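Local coordinates for endopolygalacturonase (Chondrostereum purpureum, PDB 1K5C), which probably hydrolyses the alpha-1,4 links between galacturonic acid units of the plant cell-wall polymer polygalacturonan, at residues 101-106 with 129-134; 122-127 with 155-160; 178-183 with 204-209. All coordinates share one frame; numbering follows the deposited sequence.

Interaction 1 of 3, residues 101-106 with 129-134; sequences LKIKGS and AHLTLD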
loop_
_atom_site.group_PDB
_atom_site.type_symbol
_atom_site.label_atom_id
_atom_site.label_comp_id
_atom_site.label_asym_id
_atom_site.label_seq_id
_atom_site.Cartn_x
_atom_site.Cartn_y
_atom_site.Cartn_z
ATOM N N LEU A 101 2.466 4.484 11.106
ATOM C CA LEU A 101 2.162 5.880 10.839
ATOM C C LEU A 101 0.762 6.006 10.245
ATOM O O LEU A 101 0.337 5.164 9.460
ATOM C CB LEU A 101 3.128 6.474 9.798
ATOM C CG LEU A 101 4.512 6.870 10.255
ATOM C CD1 LEU A 101 5.324 5.785 10.771
ATOM C CD2 LEU A 101 5.225 7.609 9.123
ATOM N N LYS A 102 0.116 7.133 10.578
ATOM C CA LYS A 102 -1.168 7.525 9.969
ATOM C C LYS A 102 -1.030 8.951 9.474
ATOM O O LYS A 102 -0.632 9.837 10.229
ATOM C CB LYS A 102 -2.293 7.443 11.019
ATOM C CG LYS A 102 -3.630 8.020 10.593
ATOM C CD LYS A 102 -4.170 7.264 9.416
ATOM C CE LYS A 102 -5.570 6.795 9.601
ATOM N NZ LYS A 102 -6.075 6.090 8.386
ATOM N N ILE A 103 -1.361 9.159 8.189
ATOM C CA ILE A 103 -1.292 10.474 7.528
ATOM C C ILE A 103 -2.689 10.812 7.026
ATOM O O ILE A 103 -3.280 10.034 6.247
ATOM C CB ILE A 103 -0.279 10.493 6.391
ATOM C CG1 ILE A 103 1.117 10.111 6.874
ATOM C CG2 ILE A 103 -0.289 11.866 5.689
ATOM C CD1 ILE A 103 2.143 9.919 5.782
ATOM N N LYS A 104 -3.238 11.954 7.488
ATOM C CA LYS A 104 -4.569 12.388 7.170
ATOM C C LYS A 104 -4.533 13.827 6.641
ATOM O O LYS A 104 -3.634 14.609 7.011
ATOM C CB LYS A 104 -5.470 12.384 8.444
ATOM C CG LYS A 104 -5.577 11.084 9.143
ATOM C CD LYS A 104 -6.622 11.178 10.235
ATOM C CE LYS A 104 -6.286 10.478 11.484
ATOM N NZ LYS A 104 -7.501 10.701 12.342
ATOM N N GLY A 105 -5.559 14.198 5.898
ATOM C CA GLY A 105 -5.727 15.578 5.448
ATOM C C GLY A 105 -5.197 15.735 4.016
ATOM O O GLY A 105 -5.637 15.047 3.107
ATOM N N SER A 106 -4.261 16.667 3.832
ATOM C CA SER A 106 -3.763 16.950 2.484
ATOM C C SER A 106 -2.370 17.577 2.595
ATOM O O SER A 106 -1.911 17.978 3.651
ATOM C CB SER A 106 -4.709 17.886 1.724
ATOM O OG SER A 106 -4.983 19.078 2.514
ATOM N N ALA A 129 -8.258 17.154 0.515
ATOM C CA ALA A 129 -7.760 17.756 -0.719
ATOM C C ALA A 129 -6.663 16.806 -1.217
ATOM O O ALA A 129 -6.488 15.719 -0.643
ATOM C CB ALA A 129 -7.239 19.172 -0.540
ATOM N N HIS A 130 -5.904 17.182 -2.245
ATOM C CA HIS A 130 -4.938 16.204 -2.752
ATOM C C HIS A 130 -3.844 15.934 -1.718
ATOM O O HIS A 130 -3.359 16.835 -1.025
ATOM C CB HIS A 130 -4.303 16.723 -4.050
ATOM C CG HIS A 130 -3.812 15.555 -4.902
ATOM N ND1 HIS A 130 -4.686 15.013 -5.836
ATOM C CD2 HIS A 130 -2.858 14.677 -4.913
ATOM C CE1 HIS A 130 -4.218 13.974 -6.479
ATOM N NE2 HIS A 130 -3.036 13.772 -5.896
ATOM N N LEU A 131 -3.438 14.663 -1.629
ATOM C CA LEU A 131 -2.368 14.215 -0.746
ATOM C C LEU A 131 -1.339 13.458 -1.573
ATOM O O LEU A 131 -1.706 12.468 -2.229
ATOM C CB LEU A 131 -2.973 13.355 0.382
ATOM C CG LEU A 131 -1.932 12.802 1.370
ATOM C CD1 LEU A 131 -1.235 13.917 2.161
ATOM C CD2 LEU A 131 -2.643 11.884 2.355
ATOM N N THR A 132 -0.096 13.925 -1.530
ATOM C CA THR A 132 0.988 13.330 -2.288
ATOM C C THR A 132 2.043 12.824 -1.342
ATOM O O THR A 132 2.512 13.583 -0.464
ATOM C CB THR A 132 1.628 14.350 -3.248
ATOM O OG1 THR A 132 0.598 14.754 -4.175
ATOM C CG2 THR A 132 2.769 13.747 -4.047
ATOM N N LEU A 133 2.441 11.563 -1.517
ATOM C CA LEU A 133 3.570 10.952 -0.802
ATOM C C LEU A 133 4.649 10.691 -1.862
ATOM O O LEU A 133 4.369 10.020 -2.866
ATOM C CB LEU A 133 3.171 9.646 -0.119
ATOM C CG LEU A 133 2.485 9.730 1.248
ATOM C CD1 LEU A 133 1.587 10.838 1.609
ATOM C CD2 LEU A 133 1.846 8.359 1.581
ATOM N N ASP A 134 5.849 11.242 -1.659
ATOM C CA ASP A 134 6.851 11.277 -2.730
ATOM C C ASP A 134 8.211 10.953 -2.162
ATOM O O ASP A 134 8.706 11.664 -1.275
ATOM C CB ASP A 134 6.791 12.682 -3.385
ATOM C CG ASP A 134 7.675 12.828 -4.615
ATOM O OD1 ASP A 134 8.570 12.011 -4.839
ATOM O OD2 ASP A 134 7.372 13.760 -5.397
#

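Interaction 2 of 3, residues 122-127 with 155-160; sequences ISVGPT and FDVSAN. With NAG (2-acetamido-2-deoxy-beta-D-glucopyranose), chain C.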
loop_
_atom_site.group_PDB
_atom_site.type_symbol
_atom_site.label_atom_id
_atom_site.label_comp_id
_atom_site.label_asym_id
_atom_site.label_seq_id
_atom_site.Cartn_x
_atom_site.Cartn_y
_atom_site.Cartn_z
ATOM N N ILE A 122 2.391 2.405 6.662
ATOM C CA ILE A 122 1.795 3.757 6.515
ATOM C C ILE A 122 0.328 3.630 6.078
ATOM O O ILE A 122 0.022 3.092 5.026
ATOM C CB ILE A 122 2.577 4.600 5.492
ATOM C CG1 ILE A 122 4.045 4.683 5.873
ATOM C CG2 ILE A 122 1.933 5.976 5.339
ATOM C CD1 ILE A 122 4.925 5.407 4.852
ATOM N N SER A 123 -0.556 4.135 6.948
ATOM C CA SER A 123 -1.979 4.228 6.641
ATOM C C SER A 123 -2.302 5.637 6.163
ATOM O O SER A 123 -1.910 6.620 6.810
ATOM C CB SER A 123 -2.768 3.888 7.921
ATOM O OG SER A 123 -4.142 4.130 7.716
ATOM N N VAL A 124 -2.983 5.726 5.041
ATOM C CA VAL A 124 -3.269 6.989 4.364
ATOM C C VAL A 124 -4.760 7.210 4.355
ATOM O O VAL A 124 -5.525 6.392 3.787
ATOM C CB VAL A 124 -2.716 6.943 2.940
ATOM C CG1 VAL A 124 -2.981 8.251 2.205
ATOM C CG2 VAL A 124 -1.223 6.571 2.974
ATOM N N GLY A 125 -5.189 8.347 4.875
ATOM C CA GLY A 125 -6.592 8.787 4.751
ATOM C C GLY A 125 -7.283 8.962 6.063
ATOM O O GLY A 125 -6.830 8.445 7.105
ATOM N N PRO A 126 -8.427 9.624 6.056
ATOM C CA PRO A 126 -9.031 10.262 4.870
ATOM C C PRO A 126 -8.326 11.575 4.545
ATOM O O PRO A 126 -7.530 12.106 5.317
ATOM C CB PRO A 126 -10.484 10.526 5.305
ATOM C CG PRO A 126 -10.429 10.623 6.793
ATOM C CD PRO A 126 -9.295 9.773 7.252
ATOM N N THR A 127 -8.700 12.086 3.374
ATOM C CA THR A 127 -8.122 13.346 2.866
ATOM C C THR A 127 -9.217 14.448 2.798
ATOM O O THR A 127 -10.405 14.181 2.778
ATOM C CB THR A 127 -7.511 13.177 1.461
ATOM O OG1 THR A 127 -8.612 12.693 0.635
ATOM C CG2 THR A 127 -6.377 12.188 1.457
ATOM N N PHE A 155 1.943 0.786 2.068
ATOM C CA PHE A 155 0.928 1.847 2.115
ATOM C C PHE A 155 -0.449 1.189 2.065
ATOM O O PHE A 155 -0.728 0.432 1.129
ATOM C CB PHE A 155 1.031 2.781 0.880
ATOM C CG PHE A 155 2.391 3.425 0.739
ATOM C CD1 PHE A 155 2.683 4.644 1.386
ATOM C CD2 PHE A 155 3.395 2.823 -0.034
ATOM C CE1 PHE A 155 3.943 5.208 1.246
ATOM C CE2 PHE A 155 4.635 3.399 -0.165
ATOM C CZ PHE A 155 4.946 4.574 0.486
ATOM N N ASP A 156 -1.289 1.497 3.054
ATOM C CA ASP A 156 -2.713 1.102 3.056
ATOM C C ASP A 156 -3.528 2.359 2.846
ATOM O O ASP A 156 -3.437 3.292 3.648
ATOM C CB ASP A 156 -3.078 0.435 4.385
ATOM C CG ASP A 156 -2.400 -0.901 4.603
ATOM O OD1 ASP A 156 -2.399 -1.687 3.568
ATOM O OD2 ASP A 156 -1.923 -1.231 5.672
ATOM N N VAL A 157 -4.286 2.402 1.746
ATOM C CA VAL A 157 -4.985 3.620 1.357
ATOM C C VAL A 157 -6.480 3.442 1.411
ATOM O O VAL A 157 -7.038 2.597 0.712
ATOM C CB VAL A 157 -4.554 4.054 -0.075
ATOM C CG1 VAL A 157 -5.254 5.359 -0.460
ATOM C CG2 VAL A 157 -3.025 4.195 -0.159
ATOM N N SER A 158 -7.130 4.290 2.217
ATOM C CA SER A 158 -8.609 4.457 2.257
ATOM C C SER A 158 -8.852 5.962 2.181
ATOM O O SER A 158 -8.903 6.630 3.221
ATOM C CB SER A 158 -9.234 3.808 3.470
ATOM O OG SER A 158 -9.135 2.378 3.410
ATOM N N ALA A 159 -8.922 6.474 0.970
ATOM C CA ALA A 159 -8.852 7.941 0.802
ATOM C C ALA A 159 -9.121 8.257 -0.658
ATOM O O ALA A 159 -8.872 7.471 -1.558
ATOM C CB ALA A 159 -7.420 8.412 1.124
ATOM N N ASN A 160 -9.587 9.512 -0.868
ATOM C CA ASN A 160 -9.688 10.070 -2.215
ATOM C C ASN A 160 -8.476 10.923 -2.547
ATOM O O ASN A 160 -7.860 11.536 -1.663
ATOM C CB ASN A 160 -10.960 10.935 -2.321
ATOM C CG ASN A 160 -12.212 10.146 -1.973
ATOM O OD1 ASN A 160 -12.407 9.033 -2.430
ATOM N ND2 ASN A 160 -13.068 10.776 -1.210
HETATM C C1 NAG C . -11.492 14.646 -3.649
HETATM C C2 NAG C . -11.623 15.665 -4.871
HETATM C C3 NAG C . -13.150 16.045 -4.933
HETATM C C4 NAG C . -14.025 14.817 -5.132
HETATM C C5 NAG C . -13.738 13.853 -3.898
HETATM C C6 NAG C . -14.428 12.550 -4.275
HETATM C C7 NAG C . -9.739 17.229 -4.985
HETATM C C8 NAG C . -9.112 18.431 -4.487
HETATM N N2 NAG C . -10.917 16.875 -4.473
HETATM O O3 NAG C . -13.350 16.994 -6.010
HETATM O O4 NAG C . -15.444 15.098 -4.975
HETATM O O5 NAG C . -12.305 13.526 -4.057
HETATM O O6 NAG C . -13.444 11.976 -5.120
HETATM O O7 NAG C . -9.261 16.571 -5.840
HETATM O O HOH W 1 -10.694 10.613 1.759
HETATM O O HOH W 2 -12.296 12.722 1.280
#

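Interaction 3 of 3, residues 178-183 with 204-209; sequences INDGNN and TGKHVS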
loop_
_atom_site.group_PDB
_atom_site.type_symbol
_atom_site.label_atom_id
_atom_site.label_comp_id
_atom_site.label_asym_id
_atom_site.label_seq_id
_atom_site.Cartn_x
_atom_site.Cartn_y
_atom_site.Cartn_z
ATOM N N ILE A 178 -4.879 -0.676 -1.915
ATOM C CA ILE A 178 -5.860 0.373 -2.068
ATOM C C ILE A 178 -7.200 -0.241 -1.678
ATOM O O ILE A 178 -7.737 -1.112 -2.365
ATOM C CB ILE A 178 -5.903 0.889 -3.516
ATOM C CG1 ILE A 178 -4.531 1.470 -3.937
ATOM C CG2 ILE A 178 -7.016 1.929 -3.633
ATOM C CD1 ILE A 178 -4.414 1.770 -5.410
ATOM N N ASN A 179 -7.724 0.194 -0.512
ATOM C CA ASN A 179 -8.875 -0.445 0.092
ATOM C C ASN A 179 -10.197 0.303 -0.080
ATOM O O ASN A 179 -11.255 -0.312 0.059
ATOM C CB ASN A 179 -8.582 -0.663 1.595
ATOM C CG ASN A 179 -7.425 -1.642 1.790
ATOM O OD1 ASN A 179 -6.543 -1.404 2.664
ATOM N ND2 ASN A 179 -7.405 -2.670 1.009
ATOM N N ASP A 180 -10.131 1.600 -0.357
ATOM C CA ASP A 180 -11.328 2.409 -0.531
ATOM C C ASP A 180 -10.887 3.750 -1.139
ATOM O O ASP A 180 -9.780 4.221 -0.798
ATOM C CB ASP A 180 -11.995 2.662 0.832
ATOM C CG ASP A 180 -13.400 3.208 0.755
ATOM O OD1 ASP A 180 -14.152 2.922 -0.200
ATOM O OD2 ASP A 180 -13.806 3.900 1.746
ATOM N N GLY A 181 -11.725 4.341 -1.976
ATOM C CA GLY A 181 -11.494 5.696 -2.443
ATOM C C GLY A 181 -11.437 5.826 -3.964
ATOM O O GLY A 181 -11.368 4.864 -4.722
ATOM N N ASN A 182 -11.519 7.098 -4.365
ATOM C CA ASN A 182 -11.527 7.513 -5.756
ATOM C C ASN A 182 -10.309 8.367 -6.058
ATOM O O ASN A 182 -9.922 9.209 -5.261
ATOM C CB ASN A 182 -12.790 8.362 -6.045
ATOM C CG ASN A 182 -12.881 8.769 -7.511
ATOM O OD1 ASN A 182 -13.073 7.893 -8.379
ATOM N ND2 ASN A 182 -12.715 10.047 -7.817
ATOM N N ASN A 183 -9.748 8.177 -7.281
ATOM C CA ASN A 183 -8.704 9.052 -7.842
ATOM C C ASN A 183 -7.393 8.837 -7.061
ATOM O O ASN A 183 -6.952 9.703 -6.287
ATOM C CB ASN A 183 -9.131 10.525 -7.830
ATOM C CG ASN A 183 -8.007 11.401 -8.394
ATOM O OD1 ASN A 183 -7.161 10.954 -9.193
ATOM N ND2 ASN A 183 -7.988 12.649 -7.931
ATOM N N THR A 204 -17.195 -5.184 2.522
ATOM C CA THR A 204 -18.534 -4.635 2.376
ATOM C C THR A 204 -18.512 -3.093 2.548
ATOM O O THR A 204 -17.885 -2.537 3.462
ATOM C CB THR A 204 -19.432 -5.278 3.444
ATOM O OG1 THR A 204 -19.621 -6.634 2.958
ATOM C CG2 THR A 204 -20.790 -4.582 3.603
ATOM N N GLY A 205 -19.230 -2.442 1.614
ATOM C CA GLY A 205 -19.408 -0.993 1.665
ATOM C C GLY A 205 -18.229 -0.208 1.113
ATOM O O GLY A 205 -18.297 1.042 1.170
ATOM N N LYS A 206 -17.204 -0.848 0.590
ATOM C CA LYS A 206 -16.023 -0.125 0.092
ATOM C C LYS A 206 -16.038 -0.062 -1.423
ATOM O O LYS A 206 -16.462 -1.002 -2.108
ATOM C CB LYS A 206 -14.758 -0.848 0.614
ATOM C CG LYS A 206 -14.722 -0.956 2.159
ATOM C CD LYS A 206 -14.904 0.376 2.869
ATOM C CE LYS A 206 -14.822 0.129 4.395
ATOM N NZ LYS A 206 -15.187 1.377 5.113
ATOM N N HIS A 207 -15.535 1.078 -1.940
ATOM C CA HIS A 207 -15.618 1.340 -3.378
ATOM C C HIS A 207 -14.315 2.000 -3.810
ATOM O O HIS A 207 -13.987 3.091 -3.347
ATOM C CB HIS A 207 -16.766 2.339 -3.702
ATOM C CG HIS A 207 -18.093 1.808 -3.233
ATOM N ND1 HIS A 207 -18.873 0.937 -3.987
ATOM C CD2 HIS A 207 -18.746 2.018 -2.040
ATOM C CE1 HIS A 207 -19.961 0.623 -3.281
ATOM N NE2 HIS A 207 -19.906 1.276 -2.141
ATOM N N VAL A 208 -13.577 1.296 -4.681
ATOM C CA VAL A 208 -12.303 1.821 -5.234
ATOM C C VAL A 208 -12.585 2.189 -6.685
ATOM O O VAL A 208 -13.158 1.399 -7.435
ATOM C CB VAL A 208 -11.191 0.794 -5.100
ATOM C CG1 VAL A 208 -9.997 1.196 -5.934
ATOM C CG2 VAL A 208 -10.824 0.633 -3.627
ATOM N N SER A 209 -12.183 3.425 -7.086
ATOM C CA SER A 209 -12.440 3.837 -8.461
ATOM C C SER A 209 -11.360 4.773 -8.943
ATOM O O SER A 209 -10.731 5.508 -8.175
ATOM C CB SER A 209 -13.806 4.512 -8.572
ATOM O OG SER A 209 -13.959 5.548 -7.602
HETATM O O HOH W 3 -13.123 3.156 4.338
#

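Interaction 1 of 3, residues 101-106 with 129-134
Ile103 and Leu131 meet inside the right-handed parallel beta-helix of a family 28 glycoside hydrolase. Their strands, 101-104 and 130-134, lie on different faces of the solenoid, so the two segments meet at a corner, with the side chains of Ile103, Leu131 and Leu133 turned into the interior. Van der Waals packing joins the two segments. CG2 of Ile103 lies 4.1 Å from CD2 of Leu131, and the two side chains cross obliquely. The chi1 of Ile103, -58°, puts CG1 beside its own backbone N and leaves CG2 to face Leu131. The other branch runs on to CD1, which comes within 4.3 Å of CD1 of Leu133. Tyr109 packs against both Ile103 and Leu131.

The approach is closer where the chain turns a corner. CB of Ser106 sits 3.2 Å from the carbonyl O of His130 and 3.6 Å from CB of Ala129. The hydroxyl of Ser106 is held by Asp128 and by the backbone N of Gly67. CD1 of Leu131 reaches over the Ser106 backbone, 3.9 Å from its carbonyl C. Gly105 has a positive phi of 98°, where a CB would jam against the carbonyl O of Lys104.

The side toward solvent is looser. Ala129 is partly exposed there and lies near a bound N-acetylglucosamine. The imidazole of His130 leaves the contact, and its NE2 bonds to OG1 of Thr163.

Interaction 2 of 3, residues 122-127 with 155-160
Val124, Ile122 and Phe155 bury the most surface in this pairing of parallel strands 122-127 and 155-158. The strands are neighbours in one sheet of the beta-helix, and their axes differ by 16°. Val124 is held through both its backbone polar atoms. Its N donates to the carbonyl O of Asp156 at 2.8 Å, and its O accepts from N of Ser158 at 3.1 Å. Its side chain points into the interior, where CB lies 4.2 Å from CG2 of Val157.

Ile122 and Phe155 form the next rung on the same face. CD1 of Ile122 approaches CE1 of the Phe155 ring at 3.7 Å. The two side chains lie side by side and point the same way. Their chi1 angles, -56° and -58°, match, setting CG1 of Ile122 and CG of Phe155 each beside its own backbone N. The carbonyl O of Ile122 takes the N-H of Asp156 at 2.9 Å.

Beyond Val124 the regular pairing gives way to a looser end. Gly125 fits there because a CB would clash with the carbonyl O of Ser158. Thr127 OG1 donates to the carbonyl O of Asn160 at 2.7 Å, tilted from the carbonyl plane. One water joins their backbone N atoms, and another joins O of Thr127 to ND2 of Asn160. OD1 of Asn160 accepts from N of Asn182. CB of Asn160 lies 3.4 Å from O5 of an N-acetylglucosamine of the glycan carried by Asn161.

On the outer face, the side chain of Asp156 is about 7 Å from that of Asp173, a galacturonate-binding residue. Strand 101-104 pairs with strand 122-127 on one flank, and strand 176-179 with strand 155-158 on the other. Strands 130-139 and 162-170 supply the side chains that cover the interior face.

Interaction 3 of 3, residues 178-183 with 204-209
Gly181 and Asn182 run parallel to Val208 and Ser209, and a short ladder of backbone bonds links the two segments. N of Gly181 donates to the carbonyl O of His207 at 2.9 Å, and N of Ser209 to the carbonyl O of Gly181 at 2.9 Å. N of Asn183 then donates to the carbonyl O of Ser209 at 3.0 Å.

The side chain of Asp180 extends this ladder by one step. Its OD1 takes the N-H of His207 at 2.9 Å in a nearly straight bond, 175° at the hydrogen. A chi1 of -166° swings the carboxylate away from its own backbone N and toward the other segment. Lys206 crosses it at about a right angle, with CD 3.8 Å from CG of Asp180. The charged ends stay 4.4 Å apart, OD2 of Asp180 to NZ of Lys206, which is beyond a salt bridge. A water spans them, donating to OD2 and accepting from NZ. With an alanine here, the N-H of His207 would probably lose its acceptor, and the end of Lys206 would be freer to turn.

On the other side, Val208 packs inward. Its CG1 lies 3.8 Å from CG2 of Ile178, and its CG2 rests on the backbone N of Asp180.

The contact sits at a corner of the beta-helix, on its surface. The backbone of Ile178 hydrogen-bonds to Ser198 and Gly200 of strand 197-202 in the next coil, and Val208 touches Ile199 and Ile202 of that strand. Asn179 bonds back through its backbone to Val157 of strand 155-158.

All three interactions lie in consecutive coils of one parallel beta-helix. Strands 101-104, 122-127, 155-158 and 176-179 are successive in a single sheet. Interactions 1 and 2 alternate along the chain, their centres 7 Å apart. Lys102 ties them, with NZ bonded to Ser123 OG and Gly125 O. Interaction 3 comes later, about 10 Å from the centre of interaction 2 and 16 Å from that of interaction 1. Asn179 N bonds to Val157 O, and Asn182 N to Asn160 OD1. Interaction 1 packs neighbouring coils where two faces meet at a corner. Backbone bonds link coil to coil in interaction 2, within one sheet, and interaction 3, from the corner after strand 176-179 to the start of strand 207-221.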